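Local coordinates for kojibiose phosphorylase (PDB 6W0P), which belongs to glycoside hydrolase family 65, with a beta-rich N-terminal domain, a helical central catalytic domain and a small C-terminal domain, at residues K369-M373 and D436-M440; F424-Y428 and L596-E600; F468-M474 and N484-N490. All blocks are in the same frame, centred on the assembly; numbering follows the deposited sequence. Where two conformers were deposited one is given.

Contact 1 (K369-M373 and D436-M440); sequences KDLIM and DHKFM
K369 and F439 mark the closest backbone approach, their CA atoms 8.2 Å apart, where helix 365-376 passes the start of helix 437-458. Side chains bridge the gap. K369 supplies the charged part. Its CG is anti to the backbone N (chi1 168°), and bends at chi2 and chi3 then turn the chain so that it crosses D436 at about a right angle. K369 NZ donates to D436 OD2 at 3.2 Å. This salt bridge uses the syn lone pair of the oxygen. The hydroxyl of Y430 is hydrogen-bonded to the same OD2, so two partners grip it. The other carboxylate oxygen serves its own helix. D436 is the N-cap, and F439 N donates to D436 OD1 at 3.0 Å. That bond is nearly straight, at 171°, and reaches the oxygen from above the carboxylate plane. One aspartate therefore caps a helix and ties it to a neighbour. The ammonium group and the helix start would both be expected to favour its charged form.

The apolar part is built on the F439 ring, which I372, M373 and K369 touch. I372 crosses it at about a right angle, with I372 CG2 3.5 Å from F439 CZ. M373 folds back at chi2 and chi3 and brings its sulfur to the rim. M373 SD lies 3.9 Å from F439 CE1. Measured from the ring centroid it is 88° off the normal, a Met-aromatic contact at the edge. The aliphatic part of K369 also reaches this ring, with K369 CD 4.3 Å from F439 CD1.

Both helices belong to the (alpha/alpha)6-barrel catalytic domain of glycoside hydrolase family 65. Y430 of helix 418-434 meets F439 edge-to-face and touches K369 and I372. Further along helix 437-458, M447 packs on I372 and Y443 on M373.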
# COMPACT_ATOMS: atom_id res chain seq x y z
N LYS A 369 -23.56 -17.89 -21.95
CA LYS A 369 -24.59 -16.92 -21.46
C LYS A 369 -24.54 -16.83 -19.93
O LYS A 369 -24.66 -15.71 -19.41
CB LYS A 369 -25.98 -17.31 -21.98
CG LYS A 369 -27.15 -16.59 -21.34
CD LYS A 369 -28.34 -16.33 -22.27
CE LYS A 369 -29.50 -17.29 -22.10
NZ LYS A 369 -30.43 -17.23 -23.26
N ASP A 370 -24.33 -17.95 -19.22
CA ASP A 370 -24.31 -18.00 -17.74
C ASP A 370 -23.10 -17.23 -17.20
O ASP A 370 -23.28 -16.50 -16.20
CB ASP A 370 -24.41 -19.43 -17.21
CG ASP A 370 -25.85 -19.92 -17.08
OD1 ASP A 370 -26.74 -19.13 -17.43
OD2 ASP A 370 -26.08 -21.08 -16.65
N LEU A 371 -21.94 -17.35 -17.85
CA LEU A 371 -20.75 -16.54 -17.50
C LEU A 371 -21.10 -15.05 -17.50
O LEU A 371 -20.72 -14.37 -16.54
CB LEU A 371 -19.59 -16.85 -18.45
CG LEU A 371 -18.87 -18.14 -18.13
CD1 LEU A 371 -17.81 -18.45 -19.18
CD2 LEU A 371 -18.23 -18.07 -16.76
N ILE A 372 -21.84 -14.55 -18.51
CA ILE A 372 -22.27 -13.12 -18.55
C ILE A 372 -23.36 -12.86 -17.50
O ILE A 372 -23.33 -11.78 -16.89
CB ILE A 372 -22.67 -12.73 -19.97
CG1 ILE A 372 -21.48 -12.87 -20.91
CG2 ILE A 372 -23.24 -11.33 -20.01
CD1 ILE A 372 -21.86 -13.29 -22.32
N MET A 373 -24.26 -13.81 -17.24
CA MET A 373 -25.38 -13.62 -16.27
C MET A 373 -24.80 -13.49 -14.87
O MET A 373 -25.35 -12.72 -14.03
CB MET A 373 -26.38 -14.79 -16.29
CG MET A 373 -27.28 -14.83 -17.52
SD MET A 373 -28.08 -13.28 -17.92
CE MET A 373 -28.99 -12.98 -16.42
N ASP A 436 -28.27 -13.11 -29.81
CA ASP A 436 -29.37 -13.50 -28.89
C ASP A 436 -30.17 -12.25 -28.51
O ASP A 436 -29.84 -11.59 -27.51
CB ASP A 436 -28.78 -14.21 -27.67
CG ASP A 436 -29.78 -14.68 -26.63
OD1 ASP A 436 -30.95 -14.22 -26.69
OD2 ASP A 436 -29.36 -15.48 -25.76
N HIS A 437 -31.22 -11.95 -29.29
CA HIS A 437 -32.04 -10.71 -29.16
C HIS A 437 -32.61 -10.59 -27.74
O HIS A 437 -32.55 -9.48 -27.18
CB HIS A 437 -33.14 -10.68 -30.21
CG HIS A 437 -33.66 -9.31 -30.49
ND1 HIS A 437 -34.70 -8.76 -29.78
CD2 HIS A 437 -33.27 -8.39 -31.39
CE1 HIS A 437 -34.95 -7.55 -30.23
NE2 HIS A 437 -34.08 -7.30 -31.22
N LYS A 438 -33.16 -11.69 -27.20
CA LYS A 438 -33.82 -11.74 -25.87
C LYS A 438 -32.82 -11.45 -24.74
O LYS A 438 -33.18 -10.71 -23.81
CB LYS A 438 -34.50 -13.09 -25.65
CG LYS A 438 -35.67 -13.35 -26.59
CD LYS A 438 -36.85 -14.04 -25.93
CE LYS A 438 -38.05 -14.16 -26.85
NZ LYS A 438 -39.26 -13.49 -26.29
N PHE A 439 -31.62 -12.03 -24.78
CA PHE A 439 -30.54 -11.72 -23.83
C PHE A 439 -30.28 -10.20 -23.85
O PHE A 439 -30.22 -9.61 -22.76
CB PHE A 439 -29.24 -12.47 -24.13
CG PHE A 439 -28.11 -11.88 -23.34
CD1 PHE A 439 -28.02 -12.10 -21.97
CD2 PHE A 439 -27.22 -11.00 -23.93
CE1 PHE A 439 -27.03 -11.50 -21.23
CE2 PHE A 439 -26.21 -10.41 -23.18
CZ PHE A 439 -26.12 -10.65 -21.83
N MET A 440 -30.12 -9.60 -25.03
CA MET A 440 -29.75 -8.16 -25.14
C MET A 440 -30.90 -7.32 -24.55
O MET A 440 -30.64 -6.51 -23.64
CB MET A 440 -29.43 -7.76 -26.58
CG MET A 440 -29.03 -6.30 -26.76
SD MET A 440 -27.52 -5.80 -25.87
CE MET A 440 -26.26 -6.57 -26.88

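Contact 2 (F424-Y428 and L596-E600); sequences FYAIY and LYMEE
L596 lies against Y425 of helix 418-434, and their CA atoms, 8.4 Å apart, are the nearest across the contact. L596 CD2 sits over one face of the Y425 ring, 4.2 Å from its centroid, a CH-pi contact. L596 CB meets Y425 CE1 at 3.6 Å. The carbonyl of L596 accepts a hydrogen bond from the Y425 hydroxyl. The bond is modelled as very short, and its exact length is doubtful. A water also donates to L596 O.

Y597 follows and slides its ring past Y425 in the opposite direction. The edge of Y425 is turned to the face of Y597 in an offset edge-to-face pair, with planes at 83°. Y425 CE1 is the ring atom over that face, 3.8 Å from Y597 CZ. The Y597 hydroxyl oxygen extends to the F424 ring, 3.4 Å from F424 CZ. Farther round the ring, Y428 CE2 touches Y597 CE1 at 3.7 Å, with the two rings oblique. Y425, Y428 and Y597 thus form an aromatic cluster. It joins helix 418-434 of the catalytic barrel to the loop between helices 590-596 and 603-613. K495 of helix 487-504 makes a cation-pi contact with Y597, and Y499 of that helix meets Y428 edge-to-face.

E599 lies in a short 3-10 segment. Its CG stands between the backbone N and the carbonyl carbon (chi1 77°), and a bend at chi2 turns the carboxylate toward Y428. Carboxylate and ring are nearly coplanar, 13° apart. The water joins them. It accepts from Y428 OH at 3.0 Å and donates to E599 OE2 at 2.6 Å. It lies at the edge of the Y428 ring, in its plane.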
# COMPACT_ATOMS: atom_id res chain seq x y z
N PHE A 424 -18.23 -5.66 -21.21
CA PHE A 424 -18.72 -5.09 -22.49
C PHE A 424 -18.33 -6.05 -23.63
O PHE A 424 -19.22 -6.50 -24.40
CB PHE A 424 -18.17 -3.70 -22.76
CG PHE A 424 -17.86 -3.50 -24.22
CD1 PHE A 424 -18.87 -3.54 -25.17
CD2 PHE A 424 -16.56 -3.31 -24.65
CE1 PHE A 424 -18.57 -3.44 -26.52
CE2 PHE A 424 -16.27 -3.18 -26.00
CZ PHE A 424 -17.27 -3.25 -26.94
N TYR A 425 -17.05 -6.42 -23.72
CA TYR A 425 -16.53 -7.29 -24.81
C TYR A 425 -17.20 -8.67 -24.79
O TYR A 425 -17.43 -9.19 -25.87
CB TYR A 425 -15.01 -7.44 -24.73
CG TYR A 425 -14.43 -8.14 -25.92
CD1 TYR A 425 -14.15 -7.45 -27.08
CD2 TYR A 425 -14.18 -9.51 -25.91
CE1 TYR A 425 -13.61 -8.08 -28.18
CE2 TYR A 425 -13.66 -10.16 -27.01
CZ TYR A 425 -13.37 -9.44 -28.15
OH TYR A 425 -12.83 -10.07 -29.24
N ALA A 426 -17.42 -9.29 -23.63
CA ALA A 426 -18.14 -10.57 -23.51
C ALA A 426 -19.55 -10.43 -24.11
O ALA A 426 -19.92 -11.30 -24.91
CB ALA A 426 -18.20 -11.04 -22.07
N ILE A 427 -20.29 -9.36 -23.77
CA ILE A 427 -21.66 -9.14 -24.32
C ILE A 427 -21.56 -9.11 -25.85
O ILE A 427 -22.29 -9.89 -26.51
CB ILE A 427 -22.30 -7.88 -23.74
CG1 ILE A 427 -22.69 -8.06 -22.27
CG2 ILE A 427 -23.49 -7.43 -24.57
CD1 ILE A 427 -22.86 -6.75 -21.53
N TYR A 428 -20.66 -8.27 -26.37
CA TYR A 428 -20.35 -8.10 -27.81
C TYR A 428 -19.95 -9.44 -28.45
O TYR A 428 -20.48 -9.80 -29.51
CB TYR A 428 -19.25 -7.06 -27.97
CG TYR A 428 -18.60 -7.02 -29.32
CD1 TYR A 428 -19.21 -6.41 -30.41
CD2 TYR A 428 -17.34 -7.56 -29.51
CE1 TYR A 428 -18.60 -6.38 -31.66
CE2 TYR A 428 -16.71 -7.52 -30.74
CZ TYR A 428 -17.34 -6.93 -31.82
OH TYR A 428 -16.67 -6.91 -33.02
N LEU A 596 -8.17 -8.82 -29.55
CA LEU A 596 -9.64 -8.88 -29.29
C LEU A 596 -10.39 -8.38 -30.53
O LEU A 596 -11.62 -8.65 -30.66
CB LEU A 596 -10.02 -8.08 -28.05
CG LEU A 596 -9.47 -8.58 -26.71
CD1 LEU A 596 -9.83 -7.60 -25.60
CD2 LEU A 596 -9.99 -9.98 -26.36
N TYR A 597 -9.68 -7.66 -31.39
CA TYR A 597 -10.21 -7.01 -32.62
C TYR A 597 -9.27 -7.27 -33.80
O TYR A 597 -9.10 -6.37 -34.67
CB TYR A 597 -10.41 -5.52 -32.33
CG TYR A 597 -11.60 -5.23 -31.46
CD1 TYR A 597 -12.90 -5.29 -31.94
CD2 TYR A 597 -11.41 -4.88 -30.14
CE1 TYR A 597 -13.98 -5.02 -31.12
CE2 TYR A 597 -12.47 -4.60 -29.31
CZ TYR A 597 -13.76 -4.67 -29.79
OH TYR A 597 -14.76 -4.38 -28.92
N MET A 598 -8.71 -8.48 -33.87
CA MET A 598 -7.71 -8.90 -34.90
C MET A 598 -8.28 -8.65 -36.31
O MET A 598 -7.50 -8.32 -37.22
CB MET A 598 -7.34 -10.38 -34.75
CG MET A 598 -8.53 -11.35 -34.88
SD MET A 598 -8.08 -13.11 -34.82
CE MET A 598 -7.11 -13.17 -33.31
N GLU A 599 -9.61 -8.77 -36.48
CA GLU A 599 -10.28 -8.63 -37.81
C GLU A 599 -10.12 -7.21 -38.38
O GLU A 599 -10.20 -7.08 -39.59
CB GLU A 599 -11.75 -9.08 -37.77
CG GLU A 599 -12.73 -8.09 -37.12
CD GLU A 599 -12.94 -8.28 -35.63
OE1 GLU A 599 -12.14 -9.05 -35.00
OE2 GLU A 599 -13.88 -7.65 -35.08
N GLU A 600 -9.87 -6.18 -37.56
CA GLU A 600 -9.81 -4.76 -38.01
C GLU A 600 -8.38 -4.33 -38.33
O GLU A 600 -8.21 -3.19 -38.84
CB GLU A 600 -10.37 -3.84 -36.93
CG GLU A 600 -11.88 -3.89 -36.85
CD GLU A 600 -12.45 -3.47 -35.52
OE1 GLU A 600 -11.76 -2.71 -34.78
OE2 GLU A 600 -13.58 -3.91 -35.22
O HOH W 1 -14.04 -8.34 -32.62

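Contact 3 (F468-M474 and N484-N490); sequences FSFYGVM and NHNTYTN
S469 faces H485 and N490. Beyond S469, G472 and V473 both face V483 in a G1 beta bulge, with G472 at positive phi. A chi1 of -169° extends S469 OG away from its backbone N, where it meets two side chains. N490 ND2 donates to S469 OG at 2.6 Å, with the oxygen close to the amide plane and an N-H...O angle of 161°. S469 OG and H485 ND1 are hydrogen-bonded at 2.7 Å, at the edge of the imidazole. N490 ND2 also bonds to V536 O.

F470 follows. Its carbonyl takes a weak bond from H485 N, with F470 O 3.4 Å from that nitrogen. A water lies within hydrogen-bonding distance of F470 O and N490 OD1. The F470 ring slides past N490, with N490 OD1 in the ring plane, 3.4 Å from F470 CD1. The methyl of T489 approaches the same ring obliquely.

N484 crosses the Y471 ring at about a right angle, with N484 OD1 against Y471 CD2. The H485 ring stands oblique to that of Y471, and H485 CE1 meets Y471 OH. A second water joins Y471 OH and H485 NE2. P556 and M555 of the second subunit pack on Y471 and N484.

G472 N donates to N484 OD1 at 3.2 Å, almost in line with the amide carbonyl (163°). The side chain of N484 thus takes up the N-H of the bulge glycine. V473 turns CG2 to N486, 4.0 Å from N486 CB. At the start of helix 487-504, N486 is the N-cap. N486 OD1 accepts from T489 N at 2.8 Å and from T489 OG1 at 2.6 Å, the two donors coming from opposite faces of its carbonyl plane.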
# COMPACT_ATOMS: atom_id res chain seq x y z
N PHE A 468 -10.77 13.72 -24.42
CA PHE A 468 -11.34 12.83 -23.38
C PHE A 468 -10.39 11.64 -23.19
O PHE A 468 -9.87 11.11 -24.20
CB PHE A 468 -12.76 12.40 -23.76
CG PHE A 468 -13.55 11.74 -22.65
CD1 PHE A 468 -14.30 12.50 -21.76
CD2 PHE A 468 -13.54 10.36 -22.47
CE1 PHE A 468 -15.02 11.89 -20.74
CE2 PHE A 468 -14.27 9.76 -21.47
CZ PHE A 468 -15.00 10.52 -20.60
N SER A 469 -10.14 11.22 -21.95
CA SER A 469 -9.28 10.03 -21.69
C SER A 469 -9.57 9.43 -20.31
O SER A 469 -10.54 9.83 -19.69
CB SER A 469 -7.84 10.40 -21.85
OG SER A 469 -7.03 9.24 -21.87
N PHE A 470 -8.75 8.47 -19.88
CA PHE A 470 -8.71 8.01 -18.49
C PHE A 470 -7.34 8.40 -17.97
O PHE A 470 -6.35 8.08 -18.62
CB PHE A 470 -9.03 6.51 -18.38
CG PHE A 470 -10.41 6.16 -18.87
CD1 PHE A 470 -10.69 6.06 -20.22
CD2 PHE A 470 -11.46 6.00 -17.98
CE1 PHE A 470 -11.97 5.76 -20.67
CE2 PHE A 470 -12.73 5.68 -18.43
CZ PHE A 470 -12.99 5.55 -19.77
N TYR A 471 -7.34 9.10 -16.83
CA TYR A 471 -6.15 9.59 -16.11
C TYR A 471 -5.96 8.69 -14.89
O TYR A 471 -6.99 8.28 -14.33
CB TYR A 471 -6.34 11.06 -15.73
CG TYR A 471 -6.33 11.98 -16.93
CD1 TYR A 471 -7.49 12.26 -17.62
CD2 TYR A 471 -5.15 12.54 -17.36
CE1 TYR A 471 -7.49 13.10 -18.73
CE2 TYR A 471 -5.12 13.32 -18.51
CZ TYR A 471 -6.29 13.60 -19.19
OH TYR A 471 -6.26 14.40 -20.29
N GLY A 472 -4.70 8.41 -14.51
CA GLY A 472 -4.33 7.71 -13.28
C GLY A 472 -4.77 6.28 -13.35
O GLY A 472 -5.49 5.83 -12.45
N VAL A 473 -4.40 5.60 -14.43
CA VAL A 473 -4.91 4.23 -14.74
C VAL A 473 -3.75 3.26 -14.90
O VAL A 473 -2.56 3.66 -14.83
CB VAL A 473 -5.84 4.24 -15.97
CG1 VAL A 473 -7.10 5.04 -15.67
CG2 VAL A 473 -5.15 4.72 -17.24
N MET A 474 -4.13 2.00 -15.09
CA MET A 474 -3.24 0.88 -15.41
C MET A 474 -3.98 -0.00 -16.40
O MET A 474 -5.16 -0.35 -16.12
CB MET A 474 -2.91 0.09 -14.13
CG MET A 474 -2.18 -1.20 -14.40
SD MET A 474 -1.87 -2.21 -12.93
CE MET A 474 -0.59 -1.27 -12.12
N ASN A 484 -1.42 8.01 -18.05
CA ASN A 484 -2.53 8.67 -18.77
C ASN A 484 -2.55 8.19 -20.21
O ASN A 484 -1.49 7.88 -20.73
CB ASN A 484 -2.40 10.18 -18.69
CG ASN A 484 -2.18 10.68 -17.29
OD1 ASN A 484 -2.86 10.26 -16.36
ND2 ASN A 484 -1.28 11.63 -17.14
N HIS A 485 -3.73 8.12 -20.83
CA HIS A 485 -3.89 7.77 -22.26
C HIS A 485 -3.34 6.35 -22.48
O HIS A 485 -2.62 6.14 -23.51
CB HIS A 485 -3.21 8.82 -23.14
CG HIS A 485 -3.50 10.23 -22.73
ND1 HIS A 485 -4.74 10.61 -22.31
CD2 HIS A 485 -2.72 11.34 -22.71
CE1 HIS A 485 -4.74 11.91 -22.08
NE2 HIS A 485 -3.50 12.39 -22.29
N ASN A 486 -3.65 5.42 -21.56
CA ASN A 486 -3.42 3.98 -21.81
C ASN A 486 -4.35 3.59 -22.97
O ASN A 486 -5.58 3.81 -22.87
CB ASN A 486 -3.63 3.10 -20.59
CG ASN A 486 -3.72 1.64 -20.95
OD1 ASN A 486 -4.81 1.08 -20.99
ND2 ASN A 486 -2.57 1.00 -21.18
N THR A 487 -3.77 3.07 -24.06
CA THR A 487 -4.51 2.85 -25.32
C THR A 487 -5.51 1.71 -25.12
O THR A 487 -6.64 1.87 -25.55
CB THR A 487 -3.56 2.65 -26.49
OG1 THR A 487 -2.76 3.84 -26.47
CG2 THR A 487 -4.30 2.47 -27.80
N TYR A 488 -5.14 0.64 -24.42
CA TYR A 488 -6.11 -0.44 -24.15
C TYR A 488 -7.36 0.14 -23.48
O TYR A 488 -8.49 -0.11 -23.95
CB TYR A 488 -5.52 -1.54 -23.25
CG TYR A 488 -6.48 -2.68 -23.07
CD1 TYR A 488 -7.45 -2.66 -22.09
CD2 TYR A 488 -6.48 -3.74 -23.97
CE1 TYR A 488 -8.36 -3.71 -21.94
CE2 TYR A 488 -7.37 -4.79 -23.84
CZ TYR A 488 -8.31 -4.79 -22.82
OH TYR A 488 -9.21 -5.81 -22.77
N THR A 489 -7.18 0.90 -22.40
CA THR A 489 -8.30 1.51 -21.63
C THR A 489 -9.17 2.38 -22.56
O THR A 489 -10.42 2.19 -22.59
CB THR A 489 -7.74 2.27 -20.43
OG1 THR A 489 -6.96 1.39 -19.62
CG2 THR A 489 -8.82 2.94 -19.61
N ASN A 490 -8.56 3.29 -23.33
CA ASN A 490 -9.29 4.29 -24.13
C ASN A 490 -9.97 3.58 -25.31
O ASN A 490 -11.15 3.85 -25.57
CB ASN A 490 -8.39 5.44 -24.60
CG ASN A 490 -7.95 6.31 -23.44
OD1 ASN A 490 -8.06 5.91 -22.29
ND2 ASN A 490 -7.41 7.48 -23.76
O HOH W 2 -6.15 5.86 -20.30
O HOH W 3 -3.80 14.93 -21.09
O HOH W 4 -7.93 1.10 -16.61

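In the fold
All three contacts are largely buried in the barrel domain. Contact 1 joins two helices through one ion pair beside an apolar patch. Contact 2 joins a helix to a loop with a cluster of tyrosine rings and a bridging water. Its helix, 418-434, leads directly to helix 437-458 of contact 1, and the two contacts touch where M440 CE lies 3.7 Å from I427 CG2. Contact 3 binds a strand and loop to the start of helix 487-504 with polar side chains and waters, and it is the one the second subunit reaches. L596 CD1 of contact 2 lies 3.4 Å from Y488 OH of contact 3. Contacts 1 and 3 stay about 14 Å apart at nearest atoms.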